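Local coordinates for RND efflux system, outer membrane lipoprotein, NodT family (Burkholderia mallei, PDB 6U94) that probably serves as the outer-membrane channel component of an RND-type efflux system, as a lipoprotein of the outer membrane factor family, at residues Arg376-Ala379 against Asp380-Ala384; Glu269-Ala272 against Gly273-Ser276; Val245-Gly248 against Gly249-Ala253; Arg142-Ser145 against His146-Glu150. All blocks are in the same frame, centred on the assembly; numbering follows the deposited sequence.

Interaction 1 (Arg376-Ala379 against Asp380-Ala384)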
ATOM      1  N   ARG A 376       7.034  11.812  10.128  1.00 63.84           N
ATOM      2  CA  ARG A 376       8.014  10.922   9.518  1.00 61.91           C
ATOM      3  C   ARG A 376       7.332   9.814   8.729  1.00 61.97           C
ATOM      4  O   ARG A 376       7.769   9.463   7.628  1.00 62.90           O
ATOM      5  CB  ARG A 376       8.928  10.335  10.595  1.00 65.44           C
ATOM      6  CG  ARG A 376      10.041   9.439  10.053  1.00 73.77           C
ATOM      7  CD  ARG A 376      10.962   8.971  11.171  1.00 79.39           C
ATOM      8  NE  ARG A 376      11.550  10.093  11.900  1.00 85.17           N
ATOM      9  CZ  ARG A 376      12.638  10.750  11.505  1.00 90.88           C
ATOM     10  NH1 ARG A 376      13.255  10.400  10.382  1.00 92.79           N
ATOM     11  NH2 ARG A 376      13.107  11.758  12.227  1.00 90.90           N
ATOM     12  N   GLU A 377       6.245   9.264   9.274  1.00 57.95           N
ATOM     13  CA  GLU A 377       5.496   8.230   8.567  1.00 55.67           C
ATOM     14  C   GLU A 377       4.910   8.761   7.265  1.00 58.92           C
ATOM     15  O   GLU A 377       4.867   8.047   6.256  1.00 58.33           O
ATOM     16  CB  GLU A 377       4.393   7.696   9.474  1.00 53.92           C
ATOM     17  CG  GLU A 377       3.593   6.551   8.912  1.00 52.17           C
ATOM     18  CD  GLU A 377       2.630   5.979   9.938  1.00 57.14           C
ATOM     19  OE1 GLU A 377       1.791   6.737  10.477  1.00 57.49           O
ATOM     20  OE2 GLU A 377       2.732   4.772  10.225  1.00 59.04           O
ATOM     21  N   VAL A 378       4.444  10.010   7.271  1.00 55.49           N
ATOM     22  CA  VAL A 378       3.878  10.592   6.060  1.00 50.24           C
ATOM     23  C   VAL A 378       4.967  10.808   5.014  1.00 54.26           C
ATOM     24  O   VAL A 378       4.781  10.496   3.831  1.00 52.21           O
ATOM     25  CB  VAL A 378       3.140  11.900   6.395  1.00 49.17           C
ATOM     26  CG1 VAL A 378       2.874  12.701   5.124  1.00 48.81           C
ATOM     27  CG2 VAL A 378       1.834  11.595   7.126  1.00 50.21           C
ATOM     28  N   ALA A 379       6.119  11.340   5.433  1.00 51.49           N
ATOM     29  CA  ALA A 379       7.220  11.552   4.499  1.00 56.05           C
ATOM     30  C   ALA A 379       7.730  10.229   3.939  1.00 61.12           C
ATOM     31  O   ALA A 379       8.091  10.145   2.760  1.00 63.05           O
ATOM     32  CB  ALA A 379       8.350  12.316   5.188  1.00 54.06           C
ATOM     33  N   ASP A 380       7.752   9.181   4.769  1.00 58.02           N
ATOM     34  CA  ASP A 380       8.273   7.892   4.325  1.00 56.01           C
ATOM     35  C   ASP A 380       7.383   7.269   3.256  1.00 58.79           C
ATOM     36  O   ASP A 380       7.886   6.672   2.297  1.00 61.20           O
ATOM     37  CB  ASP A 380       8.425   6.948   5.518  1.00 52.62           C
ATOM     38  CG  ASP A 380       9.647   7.265   6.359  1.00 59.03           C
ATOM     39  OD1 ASP A 380      10.346   8.255   6.051  1.00 60.75           O
ATOM     40  OD2 ASP A 380       9.914   6.521   7.327  1.00 61.31           O
ATOM     41  N   ASN A 381       6.063   7.391   3.401  1.00 54.39           N
ATOM     42  CA  ASN A 381       5.173   6.807   2.405  1.00 56.80           C
ATOM     43  C   ASN A 381       5.175   7.607   1.110  1.00 56.25           C
ATOM     44  O   ASN A 381       4.949   7.039   0.036  1.00 57.06           O
ATOM     45  CB  ASN A 381       3.755   6.693   2.960  1.00 54.06           C
ATOM     46  CG  ASN A 381       3.578   5.485   3.861  1.00 65.75           C
ATOM     47  OD1 ASN A 381       3.426   4.361   3.387  1.00 67.61           O
ATOM     48  ND2 ASN A 381       3.587   5.715   5.171  1.00 75.40           N
ATOM     49  N   LEU A 382       5.414   8.917   1.189  1.00 53.72           N
ATOM     50  CA  LEU A 382       5.542   9.717  -0.022  1.00 56.49           C
ATOM     51  C   LEU A 382       6.814   9.356  -0.780  1.00 58.11           C
ATOM     52  O   LEU A 382       6.806   9.270  -2.014  1.00 60.04           O
ATOM     53  CB  LEU A 382       5.530  11.204   0.329  1.00 58.91           C
ATOM     54  CG  LEU A 382       4.190  11.836   0.705  1.00 56.46           C
ATOM     55  CD1 LEU A 382       4.433  13.092   1.526  1.00 52.04           C
ATOM     56  CD2 LEU A 382       3.397  12.166  -0.549  1.00 55.55           C
ATOM     57  N   ALA A 383       7.917   9.143  -0.057  1.00 58.48           N
ATOM     58  CA  ALA A 383       9.154   8.720  -0.704  1.00 58.41           C
ATOM     59  C   ALA A 383       9.025   7.307  -1.252  1.00 60.82           C
ATOM     60  O   ALA A 383       9.497   7.019  -2.357  1.00 60.94           O
ATOM     61  CB  ALA A 383      10.322   8.810   0.276  1.00 55.69           C
ATOM     62  N   ALA A 384       8.384   6.414  -0.494  1.00 59.48           N
ATOM     63  CA  ALA A 384       8.153   5.056  -0.972  1.00 56.06           C
ATOM     64  C   ALA A 384       7.405   5.063  -2.298  1.00 59.44           C
ATOM     65  O   ALA A 384       7.756   4.325  -3.225  1.00 58.14           O
ATOM     66  CB  ALA A 384       7.379   4.254   0.071  1.00 53.93           C
TER
HETATM   67  O   HOH W   1      12.533   8.333   7.897  1.00 81.58           O
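Glu377 O accepts two hydrogen bonds from a single residue, Asn381. One is the ordinary helical bond from the backbone N of Asn381 to Glu377 O, 3.2 Å; the other comes from the side-chain amide, with Asn381 ND2 2.9 Å from Glu377 O and an N-H...O angle of 150°. The two donors reach the oxygen from opposite faces of the carbonyl plane. With CG anti to its own carbonyl carbon (chi1 -80°), Asn381 folds its amide back against the preceding turn, where ND2 also lies 3.8 Å from Glu377 CG.

Beside this pair, Arg376 and Asp380 run side by side without a salt bridge: Arg376 NH1 and Asp380 OD1 are 5.6 Å apart. A water spans them, giving a hydrogen bond of 2.9 Å to Asp380 OD1 and taking a weak one from Arg376 NH1 in the plane of the guanidinium. The other end of that guanidinium is committed to the chain, NH2 donating to the carbonyl oxygen of Val331. Val378 and Leu382 carry the apolar part, CG1 of Val378 meeting CD1 of Leu382 at 3.9 Å.

Further out, the carboxylate of Glu377 forms a salt bridge with Arg282 through OE1. Val378 and Leu382 both press on Leu323 of helix 321-326; from helix 421-454, Ala454 touches Glu377 and Val378, Leu451 touches Leu382, and Thr450 touches Asn381. The arrangement is that of i to i+4 spacing in an alpha-helix, here within helix 362-415, a long helix such as those that build the alpha-helical barrel in trimeric relatives.

Interaction 2 (Glu269-Ala272 against Gly273-Ser276)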
ATOM      1  N   GLU A 269      -5.744  11.128  -7.277  1.00 69.33           N
ATOM      2  CA  GLU A 269      -4.447  11.645  -6.873  1.00 70.14           C
ATOM      3  C   GLU A 269      -4.597  12.590  -5.686  1.00 71.03           C
ATOM      4  O   GLU A 269      -5.601  13.291  -5.540  1.00 71.95           O
ATOM      5  CB  GLU A 269      -3.772  12.364  -8.041  1.00 76.94           C
ATOM      6  CG  GLU A 269      -2.331  12.771  -7.778  1.00 78.81           C
ATOM      7  CD  GLU A 269      -1.479  11.611  -7.303  1.00 77.20           C
ATOM      8  OE1 GLU A 269      -1.323  11.445  -6.072  1.00 75.80           O
ATOM      9  OE2 GLU A 269      -0.976  10.856  -8.163  1.00 74.60           O
ATOM     10  N   PHE A 270      -3.587  12.591  -4.827  1.00 70.36           N
ATOM     11  CA  PHE A 270      -3.601  13.471  -3.671  1.00 63.05           C
ATOM     12  C   PHE A 270      -3.520  14.925  -4.126  1.00 67.65           C
ATOM     13  O   PHE A 270      -2.680  15.259  -4.974  1.00 70.52           O
ATOM     14  CB  PHE A 270      -2.441  13.142  -2.736  1.00 54.82           C
ATOM     15  CG  PHE A 270      -2.556  11.794  -2.089  1.00 55.49           C
ATOM     16  CD1 PHE A 270      -3.405  11.600  -1.005  1.00 56.12           C
ATOM     17  CD2 PHE A 270      -1.822  10.723  -2.562  1.00 56.13           C
ATOM     18  CE1 PHE A 270      -3.515  10.354  -0.408  1.00 56.08           C
ATOM     19  CE2 PHE A 270      -1.925   9.479  -1.971  1.00 58.39           C
ATOM     20  CZ  PHE A 270      -2.772   9.292  -0.890  1.00 56.34           C
ATOM     21  N   PRO A 271      -4.375  15.806  -3.610  1.00 68.46           N
ATOM     22  CA  PRO A 271      -4.317  17.214  -4.016  1.00 72.05           C
ATOM     23  C   PRO A 271      -2.998  17.852  -3.609  1.00 71.37           C
ATOM     24  O   PRO A 271      -2.307  17.400  -2.693  1.00 72.09           O
ATOM     25  CB  PRO A 271      -5.498  17.852  -3.269  1.00 72.82           C
ATOM     26  CG  PRO A 271      -6.390  16.709  -2.901  1.00 69.65           C
ATOM     27  CD  PRO A 271      -5.476  15.547  -2.669  1.00 67.36           C
ATOM     28  N   ALA A 272      -2.647  18.923  -4.312  1.00 72.00           N
ATOM     29  CA  ALA A 272      -1.464  19.688  -3.949  1.00 66.83           C
ATOM     30  C   ALA A 272      -1.753  20.561  -2.735  1.00 65.38           C
ATOM     31  O   ALA A 272      -2.827  21.158  -2.622  1.00 64.92           O
ATOM     32  CB  ALA A 272      -1.010  20.552  -5.125  1.00 61.61           C
ATOM     33  N   GLY A 273      -0.790  20.623  -1.819  1.00 65.94           N
ATOM     34  CA  GLY A 273      -0.889  21.524  -0.686  1.00 63.47           C
ATOM     35  C   GLY A 273      -1.757  21.050   0.460  1.00 67.07           C
ATOM     36  O   GLY A 273      -2.434  21.869   1.089  1.00 67.26           O
ATOM     37  N   LEU A 274      -1.753  19.758   0.759  1.00 61.83           N
ATOM     38  CA  LEU A 274      -2.552  19.254   1.866  1.00 59.36           C
ATOM     39  C   LEU A 274      -2.024  19.809   3.188  1.00 60.54           C
ATOM     40  O   LEU A 274      -0.821  19.707   3.460  1.00 60.68           O
ATOM     41  CB  LEU A 274      -2.536  17.728   1.884  1.00 54.59           C
ATOM     42  CG  LEU A 274      -3.361  17.082   0.773  1.00 55.59           C
ATOM     43  CD1 LEU A 274      -3.328  15.567   0.883  1.00 54.21           C
ATOM     44  CD2 LEU A 274      -4.791  17.601   0.812  1.00 52.53           C
ATOM     45  N   PRO A 275      -2.880  20.400   4.022  1.00 56.61           N
ATOM     46  CA  PRO A 275      -2.397  20.969   5.288  1.00 52.86           C
ATOM     47  C   PRO A 275      -2.059  19.891   6.309  1.00 51.00           C
ATOM     48  O   PRO A 275      -2.706  18.842   6.382  1.00 53.45           O
ATOM     49  CB  PRO A 275      -3.571  21.836   5.760  1.00 56.28           C
ATOM     50  CG  PRO A 275      -4.778  21.221   5.114  1.00 56.73           C
ATOM     51  CD  PRO A 275      -4.302  20.696   3.780  1.00 57.09           C
ATOM     52  N   SER A 276      -1.022  20.167   7.103  1.00 50.67           N
ATOM     53  CA  SER A 276      -0.618  19.249   8.161  1.00 51.92           C
ATOM     54  C   SER A 276      -1.685  19.096   9.241  1.00 50.15           C
ATOM     55  O   SER A 276      -1.663  18.109   9.985  1.00 47.58           O
ATOM     56  CB  SER A 276       0.691  19.726   8.788  1.00 52.75           C
ATOM     57  OG  SER A 276       0.648  21.122   9.033  1.00 55.10           O
TER
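Pro271 and Leu274 meet across a turn of roughly type II shape, with Gly273 at its third position, in the extended linker that joins helix 253-256 to helix 283-294, in a protein of the outer membrane efflux family. The contact between them is apolar. Leu274 turns the end of its side chain back over the proline ring: CD2 of Leu274 lies 4.1 Å from CD of Pro271, and it is as near to CB and CG of the same ring. Its CG stands anti to the carbonyl carbon (chi1 -73°), which brings the branched end back along the chain, and Leu274 CG comes 3.6 Å from Pro271 O. A looser touch reaches one residue further, Leu274 CD1 lying 4.4 Å from Phe270 CD1. Leu455 and Trp459 close over the same apolar patch, both touching Leu274.

Polar interactions across the turn are supplied from outside it. Thr313 OG1 is hydrogen-bonded to both Pro271 O and Leu274 N, clasping the two limbs of the turn, and backbone bonds join Gly273 to Thr313, Leu274 to Leu312 and Ser276 to Ile310.

Backbone shape makes the tight bend possible. Gly273 has a positive phi of 80°, a conformation that most other residues adopt less readily.

Charge enters at the start of the segment, where the carboxylate of Glu269 forms a salt bridge with Arg385 and folds over its own chain: Glu269 OE1 accepts from Phe270 N at 2.8 Å, met on the anti side of the carboxylate by a donor tilted out of its plane.

Interaction 3 (Val245-Gly248 against Gly249-Ala253)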
ATOM      1  N   VAL A 245     -14.432 -11.763   3.140  1.00 89.78           N
ATOM      2  CA  VAL A 245     -14.327 -11.570   4.583  1.00 91.83           C
ATOM      3  C   VAL A 245     -14.425 -10.091   4.931  1.00 93.41           C
ATOM      4  O   VAL A 245     -15.085  -9.708   5.907  1.00 94.91           O
ATOM      5  CB  VAL A 245     -13.018 -12.188   5.111  1.00 91.63           C
ATOM      6  CG1 VAL A 245     -12.829 -11.862   6.588  1.00 90.85           C
ATOM      7  CG2 VAL A 245     -13.010 -13.690   4.889  1.00 91.53           C
ATOM      8  N   LEU A 246     -13.778  -9.236   4.134  1.00 85.96           N
ATOM      9  CA  LEU A 246     -13.711  -7.816   4.467  1.00 86.69           C
ATOM     10  C   LEU A 246     -15.072  -7.143   4.349  1.00 90.48           C
ATOM     11  O   LEU A 246     -15.395  -6.248   5.138  1.00 93.21           O
ATOM     12  CB  LEU A 246     -12.690  -7.115   3.574  1.00 81.89           C
ATOM     13  CG  LEU A 246     -11.228  -7.338   3.956  1.00 80.96           C
ATOM     14  CD1 LEU A 246     -10.306  -6.692   2.934  1.00 75.99           C
ATOM     15  CD2 LEU A 246     -10.959  -6.793   5.350  1.00 80.54           C
ATOM     16  N   ILE A 247     -15.883  -7.547   3.367  1.00 91.12           N
ATOM     17  CA  ILE A 247     -17.213  -6.965   3.220  1.00 96.34           C
ATOM     18  C   ILE A 247     -18.271  -7.717   4.015  1.00103.69           C
ATOM     19  O   ILE A 247     -19.418  -7.249   4.096  1.00110.48           O
ATOM     20  CB  ILE A 247     -17.638  -6.897   1.740  1.00 93.15           C
ATOM     21  CG1 ILE A 247     -17.733  -8.300   1.143  1.00 92.88           C
ATOM     22  CG2 ILE A 247     -16.665  -6.033   0.946  1.00 89.31           C
ATOM     23  CD1 ILE A 247     -18.401  -8.336  -0.213  1.00 92.38           C
ATOM     24  N   GLY A 248     -17.930  -8.858   4.607  1.00 93.41           N
ATOM     25  CA  GLY A 248     -18.856  -9.589   5.445  1.00102.26           C
ATOM     26  C   GLY A 248     -19.917 -10.377   4.713  1.00108.91           C
ATOM     27  O   GLY A 248     -20.894 -10.799   5.342  1.00115.30           O
ATOM     28  N   GLY A 249     -19.761 -10.594   3.410  1.00107.65           N
ATOM     29  CA  GLY A 249     -20.738 -11.331   2.645  1.00109.39           C
ATOM     30  C   GLY A 249     -20.248 -11.683   1.257  1.00104.31           C
ATOM     31  O   GLY A 249     -19.103 -11.404   0.886  1.00101.73           O
ATOM     32  N   PRO A 250     -21.114 -12.314   0.461  1.00104.04           N
ATOM     33  CA  PRO A 250     -20.727 -12.681  -0.905  1.00103.74           C
ATOM     34  C   PRO A 250     -20.414 -11.455  -1.749  1.00102.91           C
ATOM     35  O   PRO A 250     -20.920 -10.357  -1.508  1.00103.59           O
ATOM     36  CB  PRO A 250     -21.960 -13.425  -1.434  1.00108.48           C
ATOM     37  CG  PRO A 250     -22.674 -13.894  -0.212  1.00101.82           C
ATOM     38  CD  PRO A 250     -22.447 -12.828   0.816  1.00106.28           C
ATOM     39  N   LEU A 251     -19.562 -11.659  -2.757  1.00103.01           N
ATOM     40  CA  LEU A 251     -19.138 -10.565  -3.618  1.00100.21           C
ATOM     41  C   LEU A 251     -20.234 -10.228  -4.627  1.00101.57           C
ATOM     42  O   LEU A 251     -20.886 -11.131  -5.161  1.00102.00           O
ATOM     43  CB  LEU A 251     -17.853 -10.927  -4.358  1.00101.77           C
ATOM     44  CG  LEU A 251     -16.642 -11.329  -3.513  1.00101.18           C
ATOM     45  CD1 LEU A 251     -15.426 -11.556  -4.396  1.00 97.49           C
ATOM     46  CD2 LEU A 251     -16.349 -10.281  -2.454  1.00 99.26           C
ATOM     47  N   PRO A 252     -20.462  -8.944  -4.897  1.00101.38           N
ATOM     48  CA  PRO A 252     -21.453  -8.568  -5.911  1.00106.20           C
ATOM     49  C   PRO A 252     -21.012  -8.981  -7.306  1.00109.49           C
ATOM     50  O   PRO A 252     -19.825  -9.137  -7.597  1.00108.14           O
ATOM     51  CB  PRO A 252     -21.537  -7.041  -5.780  1.00101.46           C
ATOM     52  CG  PRO A 252     -20.245  -6.640  -5.146  1.00 95.67           C
ATOM     53  CD  PRO A 252     -19.873  -7.770  -4.231  1.00 95.87           C
ATOM     54  N   ALA A 253     -22.008  -9.154  -8.182  1.00114.07           N
ATOM     55  CA  ALA A 253     -21.745  -9.606  -9.543  1.00115.67           C
ATOM     56  C   ALA A 253     -20.914  -8.608 -10.339  1.00116.21           C
ATOM     57  O   ALA A 253     -20.330  -8.983 -11.360  1.00119.23           O
ATOM     58  CB  ALA A 253     -23.063  -9.883 -10.268  1.00118.43           C
TER
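The C-terminal end of helix 211-247 gives way at Gly248, after which the chain doubles back and lays its proline-rich continuation against Ile247 at the end of the helix. Gly248 is the first to leave helical conformation, with a positive phi of 77°, and its N makes a weak hydrogen bond to Val245 O at 3.2 Å. Gly249 then adopts a fully extended backbone that starts the chain on its way to helix 253-256.

Ile247 carries the contact. Its CG1 lies between the backbone N and the carbonyl carbon (chi1 63°), which sends CD1 against the returning loop. There Ile247 CD1 meets backbone as well as side chains, 3.3 Å from Gly249 O and 3.5 Å from Pro250 O. Pro252 comes in more loosely, its CD 4.3 Å from Ile247 CD1, and its ring rests on Gln57, Gln60 and Leu61 of helix 56-67. Leu251 packs on Glu240 and Leu243, earlier residues of helix 211-247, and the branch that turns back to the helix end is CD2 of Leu251, 3.6 Å from CD1 of Ile247.

Interaction 4 (Arg142-Ser145 against His146-Glu150)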
ATOM      1  N   ARG A 142      -5.419  -7.138  21.335  1.00 84.96           N
ATOM      2  CA  ARG A 142      -4.966  -8.519  21.461  1.00 87.89           C
ATOM      3  C   ARG A 142      -4.564  -8.842  22.895  1.00 86.03           C
ATOM      4  O   ARG A 142      -4.659  -9.999  23.319  1.00 87.86           O
ATOM      5  CB  ARG A 142      -3.801  -8.780  20.504  1.00 87.74           C
ATOM      6  N   SER A 143      -4.132  -7.839  23.653  1.00 90.78           N
ATOM      7  CA  SER A 143      -3.728  -8.018  25.040  1.00102.68           C
ATOM      8  C   SER A 143      -4.897  -7.953  26.020  1.00102.19           C
ATOM      9  O   SER A 143      -4.677  -8.064  27.232  1.00103.28           O
ATOM     10  CB  SER A 143      -2.685  -6.960  25.414  1.00110.17           C
ATOM     11  OG  SER A 143      -2.255  -7.110  26.757  1.00122.98           O
ATOM     12  N   LEU A 144      -6.127  -7.790  25.535  1.00 95.17           N
ATOM     13  CA  LEU A 144      -7.276  -7.528  26.387  1.00 91.58           C
ATOM     14  C   LEU A 144      -8.326  -8.618  26.227  1.00 90.09           C
ATOM     15  O   LEU A 144      -8.378  -9.323  25.216  1.00 85.12           O
ATOM     16  CB  LEU A 144      -7.904  -6.164  26.066  1.00 83.68           C
ATOM     17  CG  LEU A 144      -7.000  -4.943  26.233  1.00 81.25           C
ATOM     18  CD1 LEU A 144      -7.647  -3.714  25.616  1.00 77.89           C
ATOM     19  CD2 LEU A 144      -6.676  -4.707  27.702  1.00 85.10           C
ATOM     20  N   SER A 145      -9.168  -8.743  27.251  1.00 91.19           N
ATOM     21  CA  SER A 145     -10.322  -9.625  27.184  1.00 86.21           C
ATOM     22  C   SER A 145     -11.372  -9.044  26.242  1.00 82.50           C
ATOM     23  O   SER A 145     -11.294  -7.891  25.810  1.00 79.78           O
ATOM     24  CB  SER A 145     -10.921  -9.826  28.573  1.00 91.68           C
ATOM     25  OG  SER A 145     -11.519  -8.626  29.025  1.00 83.85           O
ATOM     26  N   HIS A 146     -12.378  -9.863  25.932  1.00 84.26           N
ATOM     27  CA  HIS A 146     -13.430  -9.427  25.020  1.00 88.26           C
ATOM     28  C   HIS A 146     -14.178  -8.224  25.577  1.00 85.79           C
ATOM     29  O   HIS A 146     -14.442  -7.254  24.854  1.00 78.25           O
ATOM     30  CB  HIS A 146     -14.389 -10.581  24.738  1.00 95.42           C
ATOM     31  CG  HIS A 146     -13.800 -11.660  23.885  1.00100.09           C
ATOM     32  ND1 HIS A 146     -14.564 -12.649  23.304  1.00102.60           N
ATOM     33  CD2 HIS A 146     -12.520 -11.904  23.512  1.00 98.03           C
ATOM     34  CE1 HIS A 146     -13.780 -13.457  22.612  1.00103.07           C
ATOM     35  NE2 HIS A 146     -12.536 -13.027  22.722  1.00100.87           N
ATOM     36  N   ALA A 147     -14.522  -8.270  26.869  1.00 83.17           N
ATOM     37  CA  ALA A 147     -15.183  -7.138  27.513  1.00 84.22           C
ATOM     38  C   ALA A 147     -14.341  -5.877  27.398  1.00 80.03           C
ATOM     39  O   ALA A 147     -14.839  -4.815  27.004  1.00 80.53           O
ATOM     40  CB  ALA A 147     -15.468  -7.458  28.985  1.00 86.73           C
ATOM     41  N   ALA A 148     -13.054  -5.977  27.735  1.00 79.10           N
ATOM     42  CA  ALA A 148     -12.175  -4.817  27.637  1.00 76.25           C
ATOM     43  C   ALA A 148     -12.033  -4.345  26.195  1.00 75.79           C
ATOM     44  O   ALA A 148     -11.972  -3.136  25.937  1.00 71.57           O
ATOM     45  CB  ALA A 148     -10.808  -5.146  28.233  1.00 76.29           C
ATOM     46  N   GLN A 149     -11.982  -5.283  25.242  1.00 80.78           N
ATOM     47  CA  GLN A 149     -11.870  -4.909  23.833  1.00 79.24           C
ATOM     48  C   GLN A 149     -13.087  -4.113  23.383  1.00 79.21           C
ATOM     49  O   GLN A 149     -12.955  -3.056  22.756  1.00 67.53           O
ATOM     50  CB  GLN A 149     -11.693  -6.156  22.963  1.00 76.01           C
ATOM     51  CG  GLN A 149     -10.338  -6.826  23.097  1.00 85.92           C
ATOM     52  CD  GLN A 149     -10.277  -8.171  22.397  1.00 90.20           C
ATOM     53  OE1 GLN A 149     -10.937  -8.386  21.381  1.00 91.99           O
ATOM     54  NE2 GLN A 149      -9.483  -9.086  22.942  1.00 90.65           N
ATOM     55  N   GLU A 150     -14.288  -4.604  23.706  1.00 77.43           N
ATOM     56  CA  GLU A 150     -15.502  -3.901  23.310  1.00 84.98           C
ATOM     57  C   GLU A 150     -15.561  -2.501  23.906  1.00 88.96           C
ATOM     58  O   GLU A 150     -16.089  -1.578  23.275  1.00 89.81           O
ATOM     59  CB  GLU A 150     -16.730  -4.718  23.715  1.00 83.60           C
ATOM     60  CG  GLU A 150     -16.852  -6.035  22.958  1.00 90.20           C
ATOM     61  CD  GLU A 150     -17.609  -7.099  23.733  1.00 96.39           C
ATOM     62  OE1 GLU A 150     -18.060  -6.811  24.861  1.00 94.22           O
ATOM     63  OE2 GLU A 150     -17.745  -8.227  23.211  1.00 98.59           O
TER
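Ser145 and Ala148 meet at the start of helix 146-152, where Ser145 is the N-cap. The serine side chain accepts a weak hydrogen bond from the helix's first turn, Ala148 N to Ser145 OG at 3.3 Å, nearly straight at 168°. OG can reach that N-H because it sits between the backbone N and the carbonyl carbon (chi1 69°).

The tighter part lies on the side of Gln149. Its backbone N donates to Ser145 O at 2.8 Å, the first regular bond of the helix, while its side chain doubles back past the same carbonyl. Gln149 NE2 then donates to Leu144 O, the nitrogen standing well above the carbonyl plane, 46° out of it; the 2.5 Å between them is shorter than a normal N-H...O bond, and the exact distance is doubtful. Both carbonyls, of Leu144 and Ser145, thus appear to be engaged by one glutamine. Leu144 adds an apolar edge, its CB 3.8 Å from CB of Ala148 and also close to CG of Gln149.

The opposite character belongs to His146, an exposed residue whose ring merely passes Ser145 with its edge, CD2 being 4.1 Å from Ser145 C.

The junction lies at the protein surface. From helix 72-86, Arg73 touches both His146 and Gln149, with Glu150 making a weak, long ion pair to the same arginine; residues 143-145 link helix 132-142 to helix 146-152, and Ser145 caps the latter.

The four contacts show local chain geometry at work in different settings: interaction 1 inside a long helix, interaction 3 at a helix C-terminus, interaction 4 at a helix N-terminus and interaction 2 in a linker. Interactions 1 and 2 are neighbours, their centres 14 Å apart and their nearest atoms about 6 Å apart; without touching each other they share a partner in helix 421-454, where Leu451 meets both Leu382 and Phe270. Interactions 3 and 4 lie further off, with centres 27 Å from each other and about 32 Å from interaction 1. A glycerol, probably from the crystallisation liquor, is bound at interaction 2. Helix 72-86 is a neighbour common to 245-248 and 146-150.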